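Local coordinates for hypothetical protein BVU_2266 (Bacteroides vulgatus, PDB 3TZG), which is of unknown function but folds as a porin-like beta barrel, and may be related to membrane beta-barrel proteins, at residues 70-73 with 74-78; 111-115 with 116-120; 169-172 with 173-176; 184-188 with 189-193. All blocks are in the same frame, centred on the assembly; numbering follows the deposited sequence.

Contact 1. Residues 70-73 with 74-78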
loop_
_atom_site.group_PDB
_atom_site.type_symbol
_atom_site.label_atom_id
_atom_site.label_comp_id
_atom_site.label_asym_id
_atom_site.label_seq_id
_atom_site.Cartn_x
_atom_site.Cartn_y
_atom_site.Cartn_z
ATOM N N ILE A 70 15.114 -4.521 8.112
ATOM C CA ILE A 70 14.734 -5.928 7.935
ATOM C C ILE A 70 15.388 -6.757 9.032
ATOM O O ILE A 70 16.593 -6.648 9.266
ATOM C CB ILE A 70 15.110 -6.445 6.503
ATOM C CG1 ILE A 70 14.684 -5.466 5.370
ATOM C CG2 ILE A 70 14.637 -7.876 6.256
ATOM C CD1 ILE A 70 13.189 -5.026 5.308
ATOM N N GLY A 71 14.567 -7.537 9.715
ATOM C CA GLY A 71 15.005 -8.405 10.798
ATOM C C GLY A 71 14.250 -9.714 10.740
ATOM O O GLY A 71 13.011 -9.714 10.660
ATOM N N LYS A 72 15.002 -10.843 10.724
ATOM C CA LYS A 72 14.477 -12.218 10.687
ATOM C C LYS A 72 13.445 -12.370 9.544
ATOM O O LYS A 72 12.342 -12.912 9.749
ATOM C CB LYS A 72 13.849 -12.645 12.043
ATOM C CG LYS A 72 14.701 -12.451 13.301
ATOM C CD LYS A 72 15.534 -13.657 13.678
ATOM C CE LYS A 72 15.825 -13.752 15.170
ATOM N NZ LYS A 72 16.661 -12.632 15.684
ATOM N N GLY A 73 13.812 -11.838 8.375
ATOM C CA GLY A 73 13.025 -11.929 7.150
ATOM C C GLY A 73 11.810 -11.041 6.994
ATOM O O GLY A 73 11.032 -11.258 6.061
ATOM N N LYS A 74 11.634 -10.032 7.865
ATOM C CA LYS A 74 10.494 -9.092 7.806
ATOM C C LYS A 74 10.876 -7.680 8.167
ATOM O O LYS A 74 11.730 -7.487 9.043
ATOM C CB LYS A 74 9.374 -9.509 8.780
ATOM C CG LYS A 74 8.801 -10.902 8.635
ATOM C CD LYS A 74 7.829 -11.129 9.756
ATOM C CE LYS A 74 7.156 -12.459 9.670
ATOM N NZ LYS A 74 6.214 -12.644 10.797
ATOM N N ALA A 75 10.199 -6.681 7.575
ATOM C CA ALA A 75 10.418 -5.296 8.017
ATOM C C ALA A 75 9.965 -5.177 9.485
ATOM O O ALA A 75 8.886 -5.670 9.850
ATOM C CB ALA A 75 9.681 -4.305 7.133
ATOM N N ARG A 76 10.839 -4.625 10.337
ATOM C CA ARG A 76 10.549 -4.505 11.754
ATOM C C ARG A 76 10.194 -3.062 12.123
ATOM O O ARG A 76 9.450 -2.837 13.083
ATOM C CB ARG A 76 11.746 -5.000 12.572
ATOM C CG ARG A 76 12.068 -6.464 12.304
ATOM C CD ARG A 76 10.919 -7.372 12.680
ATOM N NE ARG A 76 11.155 -8.744 12.245
ATOM C CZ ARG A 76 10.364 -9.765 12.544
ATOM N NH1 ARG A 76 9.273 -9.575 13.276
ATOM N NH2 ARG A 76 10.662 -10.987 12.124
ATOM N N GLU A 77 10.708 -2.097 11.338
ATOM C CA GLU A 77 10.538 -0.652 11.529
ATOM C C GLU A 77 10.997 0.108 10.291
ATOM O O GLU A 77 11.790 -0.431 9.518
ATOM C CB GLU A 77 11.333 -0.199 12.764
ATOM C CG GLU A 77 12.777 -0.618 12.680
ATOM C CD GLU A 77 13.618 -0.346 13.893
ATOM O OE1 GLU A 77 14.051 0.818 14.049
ATOM O OE2 GLU A 77 13.978 -1.324 14.586
ATOM N N SER A 78 10.505 1.346 10.093
ATOM C CA SER A 78 10.895 2.183 8.938
ATOM C C SER A 78 10.901 3.674 9.296
ATOM O O SER A 78 10.209 4.085 10.242
ATOM C CB SER A 78 9.963 1.963 7.748
ATOM O OG SER A 78 8.731 2.655 7.921
#

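Contact 2. Residues 111-115 with 116-120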
loop_
_atom_site.group_PDB
_atom_site.type_symbol
_atom_site.label_atom_id
_atom_site.label_comp_id
_atom_site.label_asym_id
_atom_site.label_seq_id
_atom_site.Cartn_x
_atom_site.Cartn_y
_atom_site.Cartn_z
ATOM N N ASP A 111 4.226 7.570 13.528
ATOM C CA ASP A 111 4.248 8.887 14.147
ATOM C C ASP A 111 4.867 9.850 13.193
ATOM O O ASP A 111 5.952 9.590 12.650
ATOM C CB ASP A 111 4.967 8.895 15.493
ATOM C CG ASP A 111 4.046 8.480 16.600
ATOM O OD1 ASP A 111 3.187 9.292 16.976
ATOM O OD2 ASP A 111 4.136 7.307 17.045
ATOM N N TYR A 112 4.121 10.929 12.929
ATOM C CA TYR A 112 4.494 12.019 12.052
ATOM C C TYR A 112 4.872 13.246 12.837
ATOM O O TYR A 112 4.056 13.749 13.606
ATOM C CB TYR A 112 3.334 12.354 11.126
ATOM C CG TYR A 112 3.032 11.336 10.057
ATOM C CD1 TYR A 112 3.627 11.423 8.802
ATOM C CD2 TYR A 112 2.036 10.388 10.239
ATOM C CE1 TYR A 112 3.282 10.552 7.773
ATOM C CE2 TYR A 112 1.668 9.517 9.213
ATOM C CZ TYR A 112 2.302 9.598 7.984
ATOM O OH TYR A 112 1.957 8.739 6.967
ATOM N N ARG A 113 6.104 13.730 12.645
ATOM C CA ARG A 113 6.653 14.955 13.236
ATOM C C ARG A 113 7.210 15.880 12.142
ATOM O O ARG A 113 7.715 15.404 11.130
ATOM C CB ARG A 113 7.757 14.628 14.246
ATOM C CG ARG A 113 7.320 14.149 15.624
ATOM C CD ARG A 113 8.557 13.526 16.213
ATOM N NE ARG A 113 8.435 12.833 17.487
ATOM C CZ ARG A 113 9.489 12.475 18.220
ATOM N NH1 ARG A 113 10.719 12.785 17.826
ATOM N NH2 ARG A 113 9.321 11.841 19.366
ATOM N N ALA A 114 7.145 17.197 12.356
ATOM C CA ALA A 114 7.712 18.155 11.418
ATOM C C ALA A 114 9.232 18.060 11.465
ATOM O O ALA A 114 9.787 17.906 12.558
ATOM C CB ALA A 114 7.240 19.551 11.755
ATOM N N THR A 115 9.903 18.068 10.286
ATOM C CA THR A 115 11.372 17.991 10.190
ATOM C C THR A 115 12.023 19.211 10.886
ATOM O O THR A 115 13.016 19.073 11.607
ATOM C CB THR A 115 11.830 17.908 8.722
ATOM O OG1 THR A 115 11.481 19.120 8.053
ATOM C CG2 THR A 115 11.253 16.727 7.981
ATOM N N SER A 116 11.412 20.390 10.689
ATOM C CA SER A 116 11.859 21.677 11.194
ATOM C C SER A 116 12.029 21.707 12.720
ATOM O O SER A 116 13.170 21.779 13.178
ATOM C CB SER A 116 10.890 22.779 10.774
ATOM O OG SER A 116 9.533 22.467 11.042
ATOM N N ASP A 117 10.919 21.660 13.493
ATOM C CA ASP A 117 10.928 21.833 14.946
ATOM C C ASP A 117 10.454 20.584 15.743
ATOM O O ASP A 117 10.181 20.723 16.935
ATOM C CB ASP A 117 10.022 23.037 15.310
ATOM C CG ASP A 117 8.545 22.908 14.940
ATOM O OD1 ASP A 117 8.222 22.118 14.013
ATOM O OD2 ASP A 117 7.721 23.636 15.535
ATOM N N TYR A 118 10.382 19.385 15.114
ATOM C CA TYR A 118 9.989 18.103 15.748
ATOM C C TYR A 118 8.523 18.118 16.258
ATOM O O TYR A 118 8.117 17.190 16.962
ATOM C CB TYR A 118 10.927 17.719 16.920
ATOM C CG TYR A 118 12.348 17.391 16.515
ATOM C CD1 TYR A 118 12.678 16.133 16.013
ATOM C CD2 TYR A 118 13.382 18.309 16.710
ATOM C CE1 TYR A 118 13.985 15.819 15.639
ATOM C CE2 TYR A 118 14.699 18.002 16.352
ATOM C CZ TYR A 118 14.991 16.755 15.807
ATOM O OH TYR A 118 16.265 16.404 15.436
ATOM N N ARG A 119 7.748 19.162 15.917
ATOM C CA ARG A 119 6.347 19.325 16.303
ATOM C C ARG A 119 5.558 18.120 15.846
ATOM O O ARG A 119 5.680 17.708 14.693
ATOM C CB ARG A 119 5.804 20.632 15.693
ATOM C CG ARG A 119 4.296 20.760 15.456
ATOM C CD ARG A 119 3.979 22.138 14.901
ATOM N NE ARG A 119 4.797 22.475 13.722
ATOM C CZ ARG A 119 4.370 22.477 12.459
ATOM N NH1 ARG A 119 3.098 22.214 12.175
ATOM N NH2 ARG A 119 5.200 22.792 11.474
ATOM N N PHE A 120 4.804 17.517 16.776
ATOM C CA PHE A 120 3.958 16.360 16.497
ATOM C C PHE A 120 2.808 16.767 15.573
ATOM O O PHE A 120 2.107 17.746 15.842
ATOM C CB PHE A 120 3.424 15.754 17.805
ATOM C CG PHE A 120 2.466 14.612 17.564
ATOM C CD1 PHE A 120 2.940 13.342 17.231
ATOM C CD2 PHE A 120 1.087 14.812 17.629
ATOM C CE1 PHE A 120 2.055 12.299 16.971
ATOM C CE2 PHE A 120 0.205 13.764 17.377
ATOM C CZ PHE A 120 0.694 12.514 17.059
#

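Contact 3. Residues 169-172 with 173-176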
loop_
_atom_site.group_PDB
_atom_site.type_symbol
_atom_site.label_atom_id
_atom_site.label_comp_id
_atom_site.label_asym_id
_atom_site.label_seq_id
_atom_site.Cartn_x
_atom_site.Cartn_y
_atom_site.Cartn_z
ATOM N N LEU A 169 4.869 -9.236 -7.930
ATOM C CA LEU A 169 4.470 -8.217 -6.966
ATOM C C LEU A 169 3.210 -8.620 -6.245
ATOM O O LEU A 169 2.454 -9.459 -6.741
ATOM C CB LEU A 169 4.241 -6.853 -7.657
ATOM C CG LEU A 169 5.348 -6.242 -8.523
ATOM C CD1 LEU A 169 4.860 -4.987 -9.161
ATOM C CD2 LEU A 169 6.630 -5.984 -7.726
ATOM N N ASN A 170 2.969 -8.007 -5.064
ATOM C CA ASN A 170 1.747 -8.236 -4.307
ATOM C C ASN A 170 0.776 -7.180 -4.772
ATOM O O ASN A 170 0.731 -6.070 -4.222
ATOM C CB ASN A 170 1.988 -8.234 -2.795
ATOM C CG ASN A 170 0.746 -8.492 -1.988
ATOM O OD1 ASN A 170 -0.255 -9.032 -2.478
ATOM N ND2 ASN A 170 0.788 -8.144 -0.718
ATOM N N LEU A 171 -0.001 -7.534 -5.810
ATOM C CA LEU A 171 -0.924 -6.628 -6.503
ATOM C C LEU A 171 -2.099 -6.138 -5.617
ATOM O O LEU A 171 -2.711 -5.137 -6.004
ATOM C CB LEU A 171 -1.458 -7.271 -7.795
ATOM C CG LEU A 171 -0.319 -7.556 -8.814
ATOM C CD1 LEU A 171 -0.833 -8.175 -10.056
ATOM C CD2 LEU A 171 0.506 -6.296 -9.124
ATOM N N GLN A 172 -2.323 -6.730 -4.396
ATOM C CA GLN A 172 -3.329 -6.280 -3.409
ATOM C C GLN A 172 -3.038 -4.870 -2.975
ATOM O O GLN A 172 -3.950 -4.144 -2.560
ATOM C CB GLN A 172 -3.355 -7.169 -2.166
ATOM C CG GLN A 172 -3.585 -8.641 -2.423
ATOM C CD GLN A 172 -3.218 -9.496 -1.231
ATOM O OE1 GLN A 172 -3.024 -9.007 -0.094
ATOM N NE2 GLN A 172 -3.091 -10.804 -1.481
ATOM N N ALA A 173 -1.735 -4.471 -3.054
ATOM C CA ALA A 173 -1.273 -3.130 -2.688
ATOM C C ALA A 173 -1.976 -2.056 -3.511
ATOM O O ALA A 173 -2.053 -0.913 -3.081
ATOM C CB ALA A 173 0.228 -3.030 -2.884
ATOM N N TYR A 174 -2.491 -2.413 -4.697
ATOM C CA TYR A 174 -3.168 -1.451 -5.547
ATOM C C TYR A 174 -4.626 -1.270 -5.126
ATOM O O TYR A 174 -5.244 -0.323 -5.619
ATOM C CB TYR A 174 -3.072 -1.858 -7.028
ATOM C CG TYR A 174 -1.687 -1.652 -7.612
ATOM C CD1 TYR A 174 -1.197 -0.373 -7.862
ATOM C CD2 TYR A 174 -0.849 -2.732 -7.871
ATOM C CE1 TYR A 174 0.096 -0.171 -8.338
ATOM C CE2 TYR A 174 0.451 -2.543 -8.345
ATOM C CZ TYR A 174 0.920 -1.259 -8.581
ATOM O OH TYR A 174 2.187 -1.038 -9.095
ATOM N N VAL A 175 -5.168 -2.107 -4.189
ATOM C CA VAL A 175 -6.573 -1.986 -3.745
ATOM C C VAL A 175 -6.754 -1.923 -2.198
ATOM O O VAL A 175 -7.807 -1.463 -1.736
ATOM C CB VAL A 175 -7.456 -3.129 -4.280
ATOM C CG1 VAL A 175 -7.533 -3.111 -5.796
ATOM C CG2 VAL A 175 -7.011 -4.499 -3.772
ATOM N N ILE A 176 -5.793 -2.414 -1.406
ATOM C CA ILE A 176 -6.007 -2.434 0.059
ATOM C C ILE A 176 -5.696 -1.055 0.681
ATOM O O ILE A 176 -5.192 -0.140 0.003
ATOM C CB ILE A 176 -5.262 -3.565 0.805
ATOM C CG1 ILE A 176 -3.744 -3.327 0.826
ATOM C CG2 ILE A 176 -5.679 -4.916 0.161
ATOM C CD1 ILE A 176 -2.922 -4.349 1.506
#

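Contact 4. Residues 184-188 with 189-193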
loop_
_atom_site.group_PDB
_atom_site.type_symbol
_atom_site.label_atom_id
_atom_site.label_comp_id
_atom_site.label_asym_id
_atom_site.label_seq_id
_atom_site.Cartn_x
_atom_site.Cartn_y
_atom_site.Cartn_z
ATOM N N PHE A 184 2.479 1.471 0.821
ATOM C CA PHE A 184 2.222 0.907 -0.496
ATOM C C PHE A 184 3.351 -0.066 -0.851
ATOM O O PHE A 184 3.082 -1.246 -1.097
ATOM C CB PHE A 184 2.079 2.012 -1.551
ATOM C CG PHE A 184 2.141 1.502 -2.968
ATOM C CD1 PHE A 184 1.033 0.913 -3.558
ATOM C CD2 PHE A 184 3.323 1.581 -3.706
ATOM C CE1 PHE A 184 1.095 0.439 -4.865
ATOM C CE2 PHE A 184 3.384 1.098 -5.018
ATOM C CZ PHE A 184 2.268 0.546 -5.590
ATOM N N PHE A 185 4.621 0.418 -0.806
ATOM C CA PHE A 185 5.803 -0.379 -1.104
ATOM C C PHE A 185 5.982 -1.536 -0.103
ATOM O O PHE A 185 6.340 -2.648 -0.521
ATOM C CB PHE A 185 7.047 0.501 -1.138
ATOM C CG PHE A 185 7.110 1.301 -2.413
ATOM C CD1 PHE A 185 7.165 0.666 -3.654
ATOM C CD2 PHE A 185 7.092 2.693 -2.385
ATOM C CE1 PHE A 185 7.186 1.415 -4.836
ATOM C CE2 PHE A 185 7.119 3.434 -3.571
ATOM C CZ PHE A 185 7.164 2.789 -4.784
ATOM N N TYR A 186 5.667 -1.302 1.183
ATOM C CA TYR A 186 5.733 -2.342 2.203
ATOM C C TYR A 186 4.892 -3.555 1.807
ATOM O O TYR A 186 5.376 -4.671 1.946
ATOM C CB TYR A 186 5.267 -1.800 3.561
ATOM C CG TYR A 186 5.059 -2.868 4.612
ATOM C CD1 TYR A 186 6.120 -3.320 5.397
ATOM C CD2 TYR A 186 3.799 -3.411 4.842
ATOM C CE1 TYR A 186 5.925 -4.274 6.398
ATOM C CE2 TYR A 186 3.590 -4.365 5.839
ATOM C CZ TYR A 186 4.654 -4.785 6.620
ATOM O OH TYR A 186 4.450 -5.727 7.589
ATOM N N PHE A 187 3.649 -3.340 1.309
ATOM C CA PHE A 187 2.756 -4.412 0.871
ATOM C C PHE A 187 3.140 -4.928 -0.511
ATOM O O PHE A 187 3.238 -6.154 -0.672
ATOM C CB PHE A 187 1.273 -3.982 0.881
ATOM C CG PHE A 187 0.734 -3.890 2.295
ATOM C CD1 PHE A 187 0.550 -5.031 3.063
ATOM C CD2 PHE A 187 0.461 -2.662 2.873
ATOM C CE1 PHE A 187 0.108 -4.945 4.383
ATOM C CE2 PHE A 187 0.018 -2.581 4.206
ATOM C CZ PHE A 187 -0.155 -3.724 4.944
ATOM N N LEU A 188 3.394 -4.014 -1.495
ATOM C CA LEU A 188 3.746 -4.369 -2.893
ATOM C C LEU A 188 4.987 -5.281 -2.970
ATOM O O LEU A 188 5.003 -6.191 -3.791
ATOM C CB LEU A 188 3.998 -3.099 -3.729
ATOM C CG LEU A 188 4.272 -3.276 -5.232
ATOM C CD1 LEU A 188 2.976 -3.407 -6.015
ATOM C CD2 LEU A 188 5.059 -2.106 -5.786
ATOM N N LEU A 189 6.005 -5.044 -2.112
ATOM C CA LEU A 189 7.265 -5.801 -2.117
ATOM C C LEU A 189 7.236 -6.938 -1.085
ATOM O O LEU A 189 8.254 -7.617 -0.904
ATOM C CB LEU A 189 8.465 -4.858 -1.835
ATOM C CG LEU A 189 8.569 -3.528 -2.631
ATOM C CD1 LEU A 189 9.896 -2.873 -2.395
ATOM C CD2 LEU A 189 8.359 -3.722 -4.145
ATOM N N ASN A 190 6.066 -7.156 -0.424
ATOM C CA ASN A 190 5.800 -8.201 0.572
ATOM C C ASN A 190 6.869 -8.198 1.701
ATOM O O ASN A 190 7.413 -9.260 2.067
ATOM C CB ASN A 190 5.721 -9.601 -0.086
ATOM C CG ASN A 190 5.037 -10.640 0.779
ATOM O OD1 ASN A 190 4.070 -10.355 1.504
ATOM N ND2 ASN A 190 5.510 -11.877 0.704
ATOM N N LEU A 191 7.142 -7.002 2.270
ATOM C CA LEU A 191 8.148 -6.878 3.321
ATOM C C LEU A 191 7.619 -7.478 4.649
ATOM O O LEU A 191 8.418 -7.761 5.557
ATOM C CB LEU A 191 8.604 -5.424 3.515
ATOM C CG LEU A 191 9.116 -4.666 2.284
ATOM C CD1 LEU A 191 9.681 -3.314 2.686
ATOM C CD2 LEU A 191 10.184 -5.442 1.527
ATOM N N GLY A 192 6.302 -7.710 4.720
ATOM C CA GLY A 192 5.674 -8.337 5.880
ATOM C C GLY A 192 5.733 -9.855 5.794
ATOM O O GLY A 192 5.334 -10.548 6.738
ATOM N N GLN A 193 6.217 -10.386 4.626
ATOM C CA GLN A 193 6.383 -11.810 4.306
ATOM C C GLN A 193 5.027 -12.538 4.548
ATOM O O GLN A 193 4.946 -13.544 5.248
ATOM C CB GLN A 193 7.534 -12.374 5.142
ATOM C CG GLN A 193 8.239 -13.590 4.607
ATOM C CD GLN A 193 9.333 -14.019 5.580
ATOM O OE1 GLN A 193 9.129 -14.143 6.809
ATOM N NE2 GLN A 193 10.530 -14.251 5.053
HETATM O O HOH W 1 4.085 -6.747 3.265
#

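Contact 1. Residues 70-73 with 74-78
The guanidinium of R76 turns its edge to the carbonyl of G71, with the acceptor lying almost in the guanidinium plane. R76 NE gives G71 O the straighter bond, 2.6 Å at an N-H...O angle of 160°, and R76 NH2 adds a weak one to the same oxygen. A second weak bond, 3.5 Å long, runs from R76 NH2 to K72 O. A bend at chi2 (-61°) folds the arginine chain back over the hairpin end and brings NE to this carbonyl. Over one face of the guanidinium lies K74 CB, displaced toward the rim, while the extended remainder of the lysine leads off to a cation-pi contact with Y101. These groups lie at the two-residue loop of the beta hairpin that joins strands 63-71 and 74-85: G71 to K74 form a type I' turn, whose positive-phi corners are K72 and G73. The turn is closed by a hydrogen-bonded antiparallel pair, with G71 N to K74 O at 2.9 Å and K74 N to G71 O at 3.1 Å. G71 O therefore accepts from K74 N and R76 NE, which reach it from opposite faces of the carbonyl plane. Were R76 an alanine, G71 O would probably keep only the K74 amide within the turn, and the CB of K74 would lose its cover on that side. On the face carrying I70 and A75, a non-hydrogen-bonded pair, the meeting is apolar: I70 CD1 comes alongside A75 CB at 4.0 Å.

Contact 2. Residues 111-115 with 116-120
Backbone bonds close the turn between A114 and R119: A114 N donates to R119 O at 2.8 Å and 165°, and Y118 N returns a weak bond to A114 O (3.0 Å). Next along, R113 and F120 form a non-hydrogen-bonded antiparallel pair that leads into strand 120-130. Ionic contacts lie within the loop. R119 NE meets D117 OD1 in a long, weak salt bridge of 3.5 Å, the carboxylate carbon lying at the guanidinium edge and in its plane; a bend at chi3 (52°) turns the arginine back toward D117. S116 OG gives the same OD1 another weak bond. Contacts of CH groups fill in the rest. A114 CB sits over one face of the R119 guanidinium, 3.8 Å from NH2, and R113 CG lies 3.4 Å from Y118 O. At the neighbouring end of the pairing, D111 OD1 approaches the edge of the F120 ring at CE1, near the ring plane, with carboxylate and ring 54° apart. Outside the loop, T115 OG1 bonds to E92 O and R119 makes a cation-pi contact with Y91. Since the D117 contacts within the loop are long and weak, its shape probably rests more on the A114-R119 backbone bond and on the tie of T115 to E92.

Contact 3. Residues 169-172 with 173-176
Q172 O is the most heavily used acceptor of this turn, taking two backbone amides. I176 N comes at it head-on, with a C=O...N angle of 173° and a distance of 2.8 Å, whereas V175 N (2.9 Å) stands above the carbonyl plane. Two further bonds precede these, Y174 N to L171 O at 3.0 Å and A173 N to N170 O at 3.2 Å. Three of the four thus link residues i and i+3, the pattern of a 3-10 helix, here spanning 171-174; the bond to I176 is the i to i+4 exception at its end. This short helix belongs to the buried connection between strand 163-164 and helix 181-188, and its side chains touch strands 227-235 and 239-247. Beyond the backbone, aliphatic groups surround the shared oxygen: V175 CG2 and I176 CG2 both lie 3.3 Å from Q172 O. I176 CG2 also reaches Q172 CB at 4.0 Å, while the amide NE2 of Q172 leaves the turn to bond N196 O. On another side, L171 CD2 lies across Y174 at CE2, 3.8 Å away, and L171 O meets that ring near its plane at the edge. With CG of Y174 beside its own backbone N (chi1 -73°), the torsion places the ring alongside L171, its OH hydrogen-bonded to that of Y37; F184 meets Y174 edge-to-face.

Contact 4. Residues 184-188 with 189-193
Helix 181-188 ends in a Schellman motif: L191 N bonds Y186 O at 2.9 Å and N190 N bonds F187 O at 3.0 Å, with N190 at positive phi. One water continues the cap, donating a hydrogen bond to Y186 O and accepting one from G192 N; its oxygen also lies 3.5 Å above the Y186 ring plane, toward the rim. The Y186 ring, carried by a CG anti to the backbone N (chi1 169°), lies beside the reversing chain. Its CD1 lies obliquely against L191 CB at 3.8 Å, and its OH comes 3.4 Å from G192 CA. The hydroxyl bonds to Y101 OH, which makes the tyrosine a link between helix end and barrel wall. With an alanine in place of this tyrosine, the Y101 hydroxyl would be likely to lose this partner, and L191 CB and G192 their aromatic neighbour. Around the helix from there, the side chains of L188 and L189 cross at a slant, CD2 of one 4.0 Å from CD2 of the other, and L189 CG packs on F185 O, which accepts the L189 amide. The Y186 ring stacks on Y99 and touches I106 and I108 of strand 105-114, L189 and L191 lie against strand 48-51, and L191 also rests on A75 of strand 74-85, placing the helix end among barrel strands.

Contacts 3 and 4 are buried, centred about 7 and 8 Å from the chain centre, whereas contacts 1 and 2 lie at the surface, about 17 and 23 Å out. The buried pair lie in the connection between strands 163-164 and 199-208 and touch: N170 bonds to F187 and L188, and Y174 packs on F184 and L188. 3-10 bonds in contact 3 and a Schellman cap in contact 4 combine with aromatic and aliphatic packing. At the two surface turns, which close separate hairpins of the barrel, arginine carries the side-chain polarity, through carbonyls in contact 1 and a carboxylate in contact 2. Contact 1 also meets contact 4, by A75 N to L191 O; contact 2 touches none.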